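Local coordinates for N-acylethanolamine-hydrolyzing acid amidase subunit beta (Caenorhabditis elegans, PDB 6DY3), which probably hydrolyses bioactive fatty acid amides such as N-palmitoylethanolamine to ethanolamine and free fatty acid, as the beta subunit of an autocatalytically cleaved lysosomal heterodimer, at residues B[4-9]-B[188-193]; B[29-34]-B[208-213]; B[97-102]-B[110-115]; B[162-167]-B[172-177]. All coordinates share one frame; numbering follows the deposited sequence.

Contact 1: residues B[4-9]-B[188-193]; sequences IVAQNS and RNFDEK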
# COMPACT_ATOMS: atom_id res chain seq x y z
N ILE B 4 2.46 5.66 9.73
CA ILE B 4 2.29 6.19 11.07
C ILE B 4 0.81 6.17 11.41
O ILE B 4 -0.03 6.46 10.56
CB ILE B 4 2.85 7.63 11.20
CG1 ILE B 4 4.30 7.69 10.71
CG2 ILE B 4 2.74 8.12 12.64
CD1 ILE B 4 4.87 9.10 10.65
N VAL B 5 0.51 5.79 12.65
CA VAL B 5 -0.83 5.88 13.21
C VAL B 5 -0.72 6.55 14.58
O VAL B 5 0.12 6.16 15.39
CB VAL B 5 -1.50 4.50 13.33
CG1 VAL B 5 -2.70 4.55 14.28
CG2 VAL B 5 -1.95 4.04 11.96
N ALA B 6 -1.58 7.54 14.83
CA ALA B 6 -1.55 8.29 16.07
C ALA B 6 -2.96 8.63 16.52
O ALA B 6 -3.83 8.94 15.70
CB ALA B 6 -0.73 9.59 15.93
N GLN B 7 -3.20 8.55 17.83
CA GLN B 7 -4.47 8.96 18.42
C GLN B 7 -4.22 10.13 19.36
O GLN B 7 -3.45 10.02 20.32
CB GLN B 7 -5.13 7.79 19.17
CG GLN B 7 -6.52 8.13 19.66
CD GLN B 7 -7.20 6.96 20.34
OE1 GLN B 7 -6.60 5.92 20.60
NE2 GLN B 7 -8.48 7.12 20.61
N ASN B 8 -4.88 11.26 19.09
CA ASN B 8 -4.65 12.45 19.88
C ASN B 8 -5.46 12.38 21.18
O ASN B 8 -6.15 11.41 21.46
CB ASN B 8 -4.99 13.71 19.07
CG ASN B 8 -6.44 13.76 18.65
OD1 ASN B 8 -7.29 13.06 19.20
ND2 ASN B 8 -6.74 14.61 17.68
N SER B 9 -5.36 13.45 21.97
CA SER B 9 -6.06 13.48 23.26
C SER B 9 -7.57 13.44 23.07
O SER B 9 -8.28 12.80 23.85
CB SER B 9 -5.66 14.74 24.03
OG SER B 9 -4.26 14.78 24.25
N ARG B 188 -1.36 16.11 22.45
CA ARG B 188 -2.47 17.05 22.50
C ARG B 188 -2.50 17.91 21.24
O ARG B 188 -1.46 18.38 20.77
CB ARG B 188 -2.37 17.93 23.75
CG ARG B 188 -3.56 18.87 23.92
CD ARG B 188 -3.62 19.50 25.31
NE ARG B 188 -3.84 18.50 26.36
CZ ARG B 188 -2.95 18.15 27.29
NH1 ARG B 188 -1.75 18.72 27.34
NH2 ARG B 188 -3.26 17.23 28.19
N ASN B 189 -3.70 18.10 20.70
CA ASN B 189 -3.94 18.91 19.51
C ASN B 189 -3.23 18.36 18.27
O ASN B 189 -3.04 19.09 17.29
CB ASN B 189 -3.52 20.37 19.74
CG ASN B 189 -4.39 21.06 20.77
OD1 ASN B 189 -5.51 20.63 21.06
ND2 ASN B 189 -3.88 22.15 21.33
N PHE B 190 -2.84 17.09 18.29
CA PHE B 190 -2.26 16.47 17.10
C PHE B 190 -3.37 16.18 16.10
O PHE B 190 -4.32 15.45 16.42
CB PHE B 190 -1.51 15.19 17.46
CG PHE B 190 -0.73 14.62 16.31
CD1 PHE B 190 0.61 14.92 16.15
CD2 PHE B 190 -1.34 13.80 15.39
CE1 PHE B 190 1.32 14.41 15.10
CE2 PHE B 190 -0.63 13.28 14.33
CZ PHE B 190 0.71 13.58 14.18
N ASP B 191 -3.26 16.76 14.92
CA ASP B 191 -4.29 16.60 13.90
C ASP B 191 -3.66 16.21 12.57
O ASP B 191 -2.47 15.91 12.50
CB ASP B 191 -5.10 17.89 13.76
CG ASP B 191 -4.25 19.08 13.34
OD1 ASP B 191 -4.80 20.01 12.72
OD2 ASP B 191 -3.04 19.08 13.65
N GLU B 192 -4.46 16.22 11.51
CA GLU B 192 -3.95 15.83 10.20
C GLU B 192 -2.84 16.77 9.72
O GLU B 192 -1.92 16.33 9.02
CB GLU B 192 -5.09 15.77 9.19
CG GLU B 192 -5.93 17.03 9.08
CD GLU B 192 -5.52 17.94 7.93
OE1 GLU B 192 -4.68 17.52 7.10
OE2 GLU B 192 -6.04 19.07 7.86
N LYS B 193 -2.91 18.05 10.08
CA LYS B 193 -1.84 18.97 9.70
C LYS B 193 -0.55 18.68 10.45
O LYS B 193 0.54 18.91 9.92
CB LYS B 193 -2.28 20.42 9.93
CG LYS B 193 -3.37 20.87 8.97
CD LYS B 193 -3.56 22.37 9.01
CE LYS B 193 -4.79 22.80 8.20
NZ LYS B 193 -4.71 22.34 6.79
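Asn8 points its amide nitrogen at the main chain of Phe190, while the phenyl ring is turned to Ala6. ND2 of Asn8 donates to Phe190 O at 2.9 Å, fairly straight at 154°, and the acceptor lies close to the amide plane. Asn8 CG sits between its own backbone N and carbonyl carbon (chi1 62°), which brings ND2 to Phe190 O; OD1, at the other end of the amide, accepts from Gln12 N, so both its polar atoms are used. The CB atoms of Asn8 and Phe190 pass at 4.1 Å. With CG of Phe190 anti to N (chi1 -172°), the ring is placed so that Phe190 CE2 reaches Ala6 CB, 4.0 Å off. At the solvent-facing end, Ser9 OG rests near Arg188 CA at 3.4 Å, a packing contact, with Arg188 CB also beside this hydroxyl. Glu192 begins the following helix, N-capped by Asp191. Strand 2-7, with strands 13-20 and 158-161 on either side in its sheet, is thus joined to the loop between helices 173-185 and 192-199, and both helices also pack on the Phe190 ring.

Contact 2: residues B[29-34]-B[208-213]; sequences NITIHV and LTVFST. With NAG (2-acetamido-2-deoxy-beta-D-glucopyranose), chain I.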
# COMPACT_ATOMS: atom_id res chain seq x y z
N ASN B 29 4.03 9.69 -12.29
CA ASN B 29 3.16 10.01 -13.42
C ASN B 29 1.92 9.13 -13.49
O ASN B 29 1.01 9.44 -14.26
CB ASN B 29 3.93 9.88 -14.73
CG ASN B 29 4.86 11.05 -14.98
OD1 ASN B 29 4.60 12.18 -14.58
ND2 ASN B 29 5.96 10.77 -15.67
N ILE B 30 1.85 8.04 -12.72
CA ILE B 30 0.72 7.12 -12.83
C ILE B 30 0.09 6.87 -11.47
O ILE B 30 -0.70 5.93 -11.30
CB ILE B 30 1.15 5.80 -13.50
CG1 ILE B 30 2.24 5.10 -12.68
CG2 ILE B 30 1.64 6.07 -14.91
CD1 ILE B 30 2.51 3.68 -13.12
N THR B 31 0.42 7.71 -10.49
CA THR B 31 -0.21 7.61 -9.17
C THR B 31 -1.61 8.21 -9.23
O THR B 31 -1.79 9.34 -9.68
CB THR B 31 0.63 8.33 -8.12
OG1 THR B 31 1.93 7.73 -8.04
CG2 THR B 31 -0.02 8.24 -6.74
N ILE B 32 -2.60 7.44 -8.76
CA ILE B 32 -4.00 7.84 -8.85
C ILE B 32 -4.70 7.53 -7.53
O ILE B 32 -4.28 6.65 -6.77
CB ILE B 32 -4.71 7.14 -10.03
CG1 ILE B 32 -4.65 5.62 -9.86
CG2 ILE B 32 -4.09 7.57 -11.36
CD1 ILE B 32 -5.47 4.86 -10.88
N HIS B 33 -5.76 8.28 -7.26
CA HIS B 33 -6.68 7.98 -6.17
C HIS B 33 -7.97 7.42 -6.76
O HIS B 33 -8.46 7.91 -7.78
CB HIS B 33 -6.97 9.24 -5.34
CG HIS B 33 -7.96 9.02 -4.24
ND1 HIS B 33 -9.32 9.03 -4.46
CD2 HIS B 33 -7.80 8.77 -2.92
CE1 HIS B 33 -9.96 8.80 -3.33
NE2 HIS B 33 -9.05 8.64 -2.37
N VAL B 34 -8.50 6.38 -6.12
CA VAL B 34 -9.62 5.62 -6.67
C VAL B 34 -10.71 5.50 -5.61
O VAL B 34 -10.42 5.22 -4.44
CB VAL B 34 -9.17 4.23 -7.15
CG1 VAL B 34 -10.38 3.36 -7.46
CG2 VAL B 34 -8.28 4.36 -8.38
N LEU B 208 13.47 9.16 -2.67
CA LEU B 208 12.68 8.06 -3.21
C LEU B 208 11.20 8.18 -2.90
O LEU B 208 10.41 7.36 -3.38
CB LEU B 208 13.20 6.72 -2.68
CG LEU B 208 14.67 6.45 -2.96
CD1 LEU B 208 15.05 5.08 -2.45
CD2 LEU B 208 14.98 6.56 -4.45
N THR B 209 10.78 9.19 -2.14
CA THR B 209 9.38 9.30 -1.75
C THR B 209 8.54 9.66 -2.97
O THR B 209 8.76 10.69 -3.61
CB THR B 209 9.22 10.35 -0.65
OG1 THR B 209 10.12 10.06 0.42
CG2 THR B 209 7.79 10.33 -0.12
N VAL B 210 7.57 8.80 -3.30
CA VAL B 210 6.67 9.05 -4.42
C VAL B 210 5.53 9.97 -3.99
O VAL B 210 5.29 11.02 -4.59
CB VAL B 210 6.13 7.72 -4.99
CG1 VAL B 210 5.04 7.98 -6.04
CG2 VAL B 210 7.26 6.93 -5.60
N PHE B 211 4.80 9.57 -2.94
CA PHE B 211 3.71 10.38 -2.44
C PHE B 211 3.67 10.34 -0.92
O PHE B 211 4.22 9.44 -0.29
CB PHE B 211 2.34 9.95 -3.01
CG PHE B 211 1.91 8.56 -2.60
CD1 PHE B 211 1.43 8.31 -1.33
CD2 PHE B 211 1.93 7.53 -3.52
CE1 PHE B 211 1.02 7.04 -0.97
CE2 PHE B 211 1.51 6.26 -3.17
CZ PHE B 211 1.05 6.02 -1.90
N SER B 212 2.99 11.33 -0.36
CA SER B 212 2.64 11.38 1.05
C SER B 212 1.13 11.52 1.14
O SER B 212 0.52 12.26 0.36
CB SER B 212 3.31 12.57 1.75
OG SER B 212 4.72 12.47 1.75
N THR B 213 0.51 10.80 2.09
CA THR B 213 -0.93 10.81 2.23
C THR B 213 -1.31 10.78 3.70
O THR B 213 -0.54 10.32 4.56
CB THR B 213 -1.58 9.63 1.49
OG1 THR B 213 -3.00 9.79 1.45
CG2 THR B 213 -1.26 8.32 2.17
C1 NAG I . 6.92 11.77 -16.03
C2 NAG I . 8.32 11.55 -15.43
C3 NAG I . 9.36 12.46 -16.11
C4 NAG I . 9.25 12.39 -17.63
C5 NAG I . 7.81 12.63 -18.06
C6 NAG I . 7.58 12.49 -19.55
C7 NAG I . 7.87 12.93 -13.45
C8 NAG I . 7.94 13.02 -11.96
N2 NAG I . 8.31 11.79 -14.00
O3 NAG I . 10.66 12.05 -15.70
O4 NAG I . 10.10 13.36 -18.23
O5 NAG I . 6.98 11.65 -17.43
O6 NAG I . 8.71 11.97 -20.24
O7 NAG I . 7.45 13.86 -14.14
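Van der Waals packing carries this contact, with Thr31 meeting Phe211 and Val210 by its two branches. Thr31 CG2, the methyl, lies 3.8 Å from Phe211 CD2, and Thr31 OG1, the hydroxyl, lies 3.7 Å from Val210 CG1. CG2 is anti to the backbone N of Thr31 and OG1 sits beside it (chi1 -61°), an arrangement that sends one branch to each neighbour. Phe211 points toward the threonine from CB on, and its CG, between the backbone N and carbonyl carbon (chi1 64°), sets the ring against CG2. Thr31 crosses both partners at a slant. The backbones stay well apart, 8.3 Å between the CA atoms of Thr31 and Phe211, so the two strands meet through side chains alone.

No hydrogen bond joins the two segments. Although buried, Thr31 OG1 is satisfied by a hydrogen bond with Leu27 O, which ties the threonine back to helix 24-28, and Thr209 OG1 bonds to Asp20 OD2.

The covalent part is the glycan. Asn29 ND2 is joined to C1 of the N-acetylglucosamine at 1.4 Å, an N-linked site, and the sugar also hydrogen-bonds to Glu25 O.

Strands 31-38 and 209-215 belong to the two layered antiparallel sheets of the Ntn-hydrolase core, and this is one point where the sheets face each other. Phe49 and Leu47 of strand 41-49 pack on Thr31 and Phe211 respectively, while Thr24 and Lys28 of helix 24-28 border Val210. Beyond strand 31-38, the sheet runs on into the alpha subunit, with Ile32, His33 and Val34 pairing in a parallel ladder with a strand of that chain.

Contact 3: residues B[97-102]-B[110-115]; sequences RDVLEN and VDAFSR
Ser114 OG donates to Val110 O at 2.6 Å, tying the serine back to the preceding turn, whose residues Ala112 and Phe113 meet Val99 across the contact. The donor arrives tilted out of the plane of that carbonyl. Ser114 N also hydrogen-bonds to Asp111 O at 3.0 Å, so the serine is held to that turn by both its backbone and its side chain.

The contact itself is apolar and turns on Val99. Both Val99 methyls lie on the same side of the Phe113 ring, obliquely, by its outer atoms: Val99 CG1 is 3.5 Å from Phe113 CZ, and Val99 CG2 is 3.6 Å from Phe113 CE1. Val99 CB comes against the same corner, 3.8 Å from Phe113 CZ. Phe113 CG stands anti to its carbonyl carbon (chi1 -67°), which lets a side chain that leaves its helix beside the interface bend round to the valine. Ala112 adds a smaller touch, with CB 4.1 Å from Val99 CG2. Arg115 lays one face of its guanidinium over Ala112 O.

Helices 92-102 and 106-113 form a pair joined by a short connection, packed against the larger sheet. Phe113 continues inward to Val66, Ile124, Val126 and Ile137, and Tyr64 touches Val99. On the far side of the first helix, Arg97 makes a salt bridge to Glu77 of the alpha subunit.

With no hydrogen bond between the two segments, their association rests on burial of valine, alanine and phenylalanine, while polar bonds such as Phe113 O with Arg139 of the sheet lead to other partners.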
# COMPACT_ATOMS: atom_id res chain seq x y z
N ARG B 97 -7.25 -5.51 -0.92
CA ARG B 97 -8.47 -4.98 -1.53
C ARG B 97 -9.68 -5.82 -1.14
O ARG B 97 -10.76 -5.29 -0.90
CB ARG B 97 -8.32 -4.94 -3.05
CG ARG B 97 -9.56 -4.45 -3.78
CD ARG B 97 -9.33 -4.43 -5.27
NE ARG B 97 -10.58 -4.27 -6.02
CZ ARG B 97 -10.67 -4.31 -7.34
NH1 ARG B 97 -9.58 -4.50 -8.08
NH2 ARG B 97 -11.85 -4.16 -7.94
N ASP B 98 -9.50 -7.14 -1.06
CA ASP B 98 -10.60 -8.02 -0.67
C ASP B 98 -11.05 -7.73 0.75
O ASP B 98 -12.24 -7.82 1.07
CB ASP B 98 -10.18 -9.48 -0.83
CG ASP B 98 -11.29 -10.45 -0.47
OD1 ASP B 98 -12.19 -10.66 -1.31
OD2 ASP B 98 -11.25 -11.00 0.65
N VAL B 99 -10.10 -7.41 1.64
CA VAL B 99 -10.47 -7.06 3.00
C VAL B 99 -11.25 -5.75 3.03
O VAL B 99 -12.26 -5.63 3.74
CB VAL B 99 -9.21 -6.99 3.89
CG1 VAL B 99 -9.55 -6.44 5.29
CG2 VAL B 99 -8.57 -8.35 4.01
N LEU B 100 -10.81 -4.76 2.25
CA LEU B 100 -11.52 -3.49 2.19
C LEU B 100 -12.94 -3.67 1.67
O LEU B 100 -13.83 -2.89 2.02
CB LEU B 100 -10.76 -2.49 1.30
CG LEU B 100 -9.49 -1.88 1.87
CD1 LEU B 100 -8.73 -1.11 0.80
CD2 LEU B 100 -9.81 -0.99 3.06
N GLU B 101 -13.16 -4.68 0.84
CA GLU B 101 -14.46 -4.88 0.21
C GLU B 101 -15.42 -5.70 1.07
O GLU B 101 -16.63 -5.47 1.00
CB GLU B 101 -14.29 -5.56 -1.15
CG GLU B 101 -15.56 -5.62 -1.99
CD GLU B 101 -15.29 -5.97 -3.44
OE1 GLU B 101 -14.48 -5.28 -4.09
OE2 GLU B 101 -15.89 -6.95 -3.93
N ASN B 102 -14.92 -6.64 1.88
CA ASN B 102 -15.75 -7.58 2.60
C ASN B 102 -15.69 -7.47 4.12
O ASN B 102 -16.49 -8.13 4.80
CB ASN B 102 -15.38 -9.02 2.20
CG ASN B 102 -15.54 -9.26 0.71
OD1 ASN B 102 -16.52 -8.84 0.10
ND2 ASN B 102 -14.55 -9.92 0.11
N VAL B 110 -8.79 -6.20 11.20
CA VAL B 110 -7.59 -6.61 11.93
C VAL B 110 -7.51 -8.12 12.04
O VAL B 110 -6.43 -8.71 11.89
CB VAL B 110 -7.56 -5.94 13.32
CG1 VAL B 110 -6.40 -6.48 14.16
CG2 VAL B 110 -7.45 -4.43 13.19
N ASP B 111 -8.64 -8.78 12.28
CA ASP B 111 -8.61 -10.24 12.38
C ASP B 111 -8.30 -10.88 11.04
O ASP B 111 -7.55 -11.86 10.97
CB ASP B 111 -9.94 -10.75 12.94
CG ASP B 111 -10.12 -10.42 14.41
OD1 ASP B 111 -9.10 -10.34 15.12
OD2 ASP B 111 -11.28 -10.24 14.85
N ALA B 112 -8.85 -10.33 9.95
CA ALA B 112 -8.57 -10.87 8.63
C ALA B 112 -7.08 -10.80 8.31
O ALA B 112 -6.52 -11.75 7.75
CB ALA B 112 -9.38 -10.12 7.58
N PHE B 113 -6.44 -9.69 8.66
CA PHE B 113 -5.01 -9.52 8.43
C PHE B 113 -4.16 -10.36 9.38
O PHE B 113 -2.96 -10.51 9.13
CB PHE B 113 -4.62 -8.04 8.59
CG PHE B 113 -5.18 -7.13 7.52
CD1 PHE B 113 -5.17 -7.50 6.18
CD2 PHE B 113 -5.73 -5.91 7.86
CE1 PHE B 113 -5.68 -6.66 5.21
CE2 PHE B 113 -6.25 -5.07 6.88
CZ PHE B 113 -6.22 -5.45 5.56
N SER B 114 -4.74 -10.90 10.45
CA SER B 114 -4.00 -11.66 11.45
C SER B 114 -4.14 -13.17 11.29
O SER B 114 -3.57 -13.91 12.10
CB SER B 114 -4.46 -11.27 12.86
OG SER B 114 -4.35 -9.87 13.05
N ARG B 115 -4.88 -13.65 10.30
CA ARG B 115 -5.09 -15.08 10.17
C ARG B 115 -3.77 -15.81 9.93
O ARG B 115 -2.90 -15.32 9.20
CB ARG B 115 -6.07 -15.38 9.03
CG ARG B 115 -7.52 -15.10 9.37
CD ARG B 115 -8.45 -15.75 8.34
NE ARG B 115 -8.29 -15.16 7.01
CZ ARG B 115 -9.15 -14.31 6.45
NH1 ARG B 115 -10.26 -13.93 7.08
NH2 ARG B 115 -8.90 -13.83 5.23

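Contact 4: residues B[162-167]-B[172-177]; sequences TNFDNW and DDRRIT
The Phe164 ring has CB of Asn163 over one face and the carboxylate of Asp172 at its edge, where OD2 comes within 3.6 Å of CD2. Ring and carboxylate planes are 54° apart. The Arg174 guanidinium, in turn, has the Asp172 carboxylate at its edge and the Thr162 methyl over one face; its NH2 lies 3.5 Å from Phe164 CE2. Arginine and aspartate meet side-on as a two-point salt bridge, Arg174 NE to Asp172 OD1 at 3.3 Å and Arg174 NH2 to Asp172 OD2 at 3.0 Å, an approach made possible by the bend of the arginine chain at chi3 (-58°). Arg174 NH2 also donates to Asn163 OD1 at 3.3 Å, and NH1 continues to Asp20 in a second salt bridge.

Asn163 lies in the Ntn-hydrolase active site: its OD1 is hydrogen-bonded with the N of Cys1, the probable nucleophile, and its ND2 with Ala70 O. It is itself probably important for activity; Arg174 reaches the same OD1 and so probably helps to position it, and Asp172 in turn holds Arg174.

Asp172 is the N-cap of helix 173-185, its OD1 accepting from Arg174 N at 3.0 Å from above the carboxylate plane. Asp172 OD2 accepts from Thr162 OG1 at 2.8 Å on the anti side, well out of the carboxylate plane, so each oxygen takes two donors. Thr162 CG2 packs on Arg175 CB at 3.9 Å, while Arg175 NE reaches back to Val160 O.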
# COMPACT_ATOMS: atom_id res chain seq x y z
N THR B 162 8.55 1.06 9.34
CA THR B 162 9.09 1.21 7.99
C THR B 162 9.21 -0.18 7.37
O THR B 162 8.22 -0.90 7.33
CB THR B 162 10.38 2.00 8.01
OG1 THR B 162 11.35 1.32 8.81
CG2 THR B 162 10.16 3.38 8.57
N ASN B 163 10.40 -0.56 6.89
CA ASN B 163 10.59 -1.75 6.08
C ASN B 163 11.44 -2.83 6.73
O ASN B 163 11.55 -3.92 6.17
CB ASN B 163 11.24 -1.36 4.75
CG ASN B 163 10.36 -0.48 3.91
OD1 ASN B 163 10.78 0.59 3.48
ND2 ASN B 163 9.13 -0.92 3.67
N PHE B 164 12.08 -2.56 7.86
CA PHE B 164 13.11 -3.46 8.38
C PHE B 164 12.76 -3.93 9.79
O PHE B 164 11.72 -3.58 10.35
CB PHE B 164 14.47 -2.76 8.37
CG PHE B 164 14.77 -2.04 7.08
CD1 PHE B 164 15.07 -2.74 5.93
CD2 PHE B 164 14.79 -0.66 7.04
CE1 PHE B 164 15.35 -2.08 4.76
CE2 PHE B 164 15.07 0.01 5.87
CZ PHE B 164 15.36 -0.71 4.72
N ASP B 165 13.64 -4.77 10.34
CA ASP B 165 13.55 -5.24 11.72
C ASP B 165 14.96 -5.35 12.30
O ASP B 165 15.96 -5.11 11.61
CB ASP B 165 12.78 -6.57 11.81
CG ASP B 165 13.13 -7.51 10.69
OD1 ASP B 165 14.31 -7.52 10.27
OD2 ASP B 165 12.23 -8.24 10.22
N ASN B 166 15.04 -5.70 13.58
CA ASN B 166 16.32 -5.95 14.27
C ASN B 166 17.18 -4.68 14.18
O ASN B 166 16.64 -3.57 14.26
CB ASN B 166 16.94 -7.20 13.69
CG ASN B 166 16.10 -8.43 13.95
OD1 ASN B 166 15.66 -8.67 15.08
ND2 ASN B 166 15.84 -9.20 12.90
N TRP B 167 18.49 -4.82 14.02
CA TRP B 167 19.38 -3.66 14.03
C TRP B 167 18.97 -2.64 12.98
O TRP B 167 18.95 -1.43 13.25
CB TRP B 167 20.82 -4.10 13.79
CG TRP B 167 21.35 -5.10 14.77
CD1 TRP B 167 21.51 -6.44 14.56
CD2 TRP B 167 21.79 -4.85 16.11
NE1 TRP B 167 22.03 -7.04 15.68
CE2 TRP B 167 22.21 -6.09 16.65
CE3 TRP B 167 21.87 -3.71 16.90
CZ2 TRP B 167 22.69 -6.20 17.94
CZ3 TRP B 167 22.35 -3.83 18.18
CH2 TRP B 167 22.76 -5.07 18.69
N ASP B 172 17.05 2.98 11.41
CA ASP B 172 16.42 3.62 10.26
C ASP B 172 16.17 5.09 10.57
O ASP B 172 15.39 5.43 11.47
CB ASP B 172 15.11 2.91 9.92
CG ASP B 172 14.53 3.36 8.57
OD1 ASP B 172 14.93 4.43 8.07
OD2 ASP B 172 13.66 2.65 8.02
N ASP B 173 16.82 5.97 9.81
CA ASP B 173 16.70 7.40 10.07
C ASP B 173 15.28 7.90 9.83
O ASP B 173 14.84 8.86 10.48
CB ASP B 173 17.68 8.17 9.18
CG ASP B 173 18.40 9.28 9.93
OD1 ASP B 173 17.94 9.67 11.03
OD2 ASP B 173 19.42 9.77 9.41
N ARG B 174 14.55 7.28 8.89
CA ARG B 174 13.15 7.64 8.68
C ARG B 174 12.33 7.37 9.93
O ARG B 174 11.52 8.21 10.36
CB ARG B 174 12.58 6.87 7.50
CG ARG B 174 13.26 7.17 6.17
CD ARG B 174 12.76 6.23 5.08
NE ARG B 174 13.00 4.84 5.43
CZ ARG B 174 12.59 3.80 4.71
NH1 ARG B 174 11.90 4.00 3.59
NH2 ARG B 174 12.86 2.56 5.11
N ARG B 175 12.50 6.19 10.52
CA ARG B 175 11.72 5.83 11.70
C ARG B 175 12.13 6.66 12.91
O ARG B 175 11.27 7.12 13.67
CB ARG B 175 11.88 4.34 11.99
CG ARG B 175 10.93 3.81 13.05
CD ARG B 175 11.01 2.30 13.18
NE ARG B 175 10.11 1.81 14.21
CZ ARG B 175 10.42 1.74 15.50
NH1 ARG B 175 11.62 2.12 15.92
NH2 ARG B 175 9.53 1.29 16.37
N ILE B 176 13.44 6.87 13.10
CA ILE B 176 13.91 7.65 14.25
C ILE B 176 13.39 9.07 14.18
O ILE B 176 12.90 9.63 15.17
CB ILE B 176 15.45 7.62 14.31
CG1 ILE B 176 15.95 6.18 14.51
CG2 ILE B 176 15.96 8.52 15.43
CD1 ILE B 176 17.43 6.01 14.25
N THR B 177 13.49 9.70 13.00
CA THR B 177 13.07 11.08 12.86
C THR B 177 11.57 11.23 13.12
O THR B 177 11.14 12.14 13.84
CB THR B 177 13.42 11.59 11.47
OG1 THR B 177 14.84 11.53 11.29
CG2 THR B 177 12.93 13.02 11.26

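Overall arrangement
From the N terminus, strand 2-7 opens contact 1 and residues 29-34 open contact 2 before either closes. Contact 1 closes at 188-193 and contact 2 at 208-213, so the two long loops cross. Both contain contacts 3 and 4, which follow one another as short local closures, the first joining helices 92-102 and 106-113, the second the end of strand 158-161 to helix 173-185. Contacts 1 and 2 both reach the five-stranded sheet, contact 1 from its helical layer and contact 2 from the seven-stranded sheet. Contacts 3 and 4 lie on opposite sides of the chain's centre, about 26 Å apart between centres.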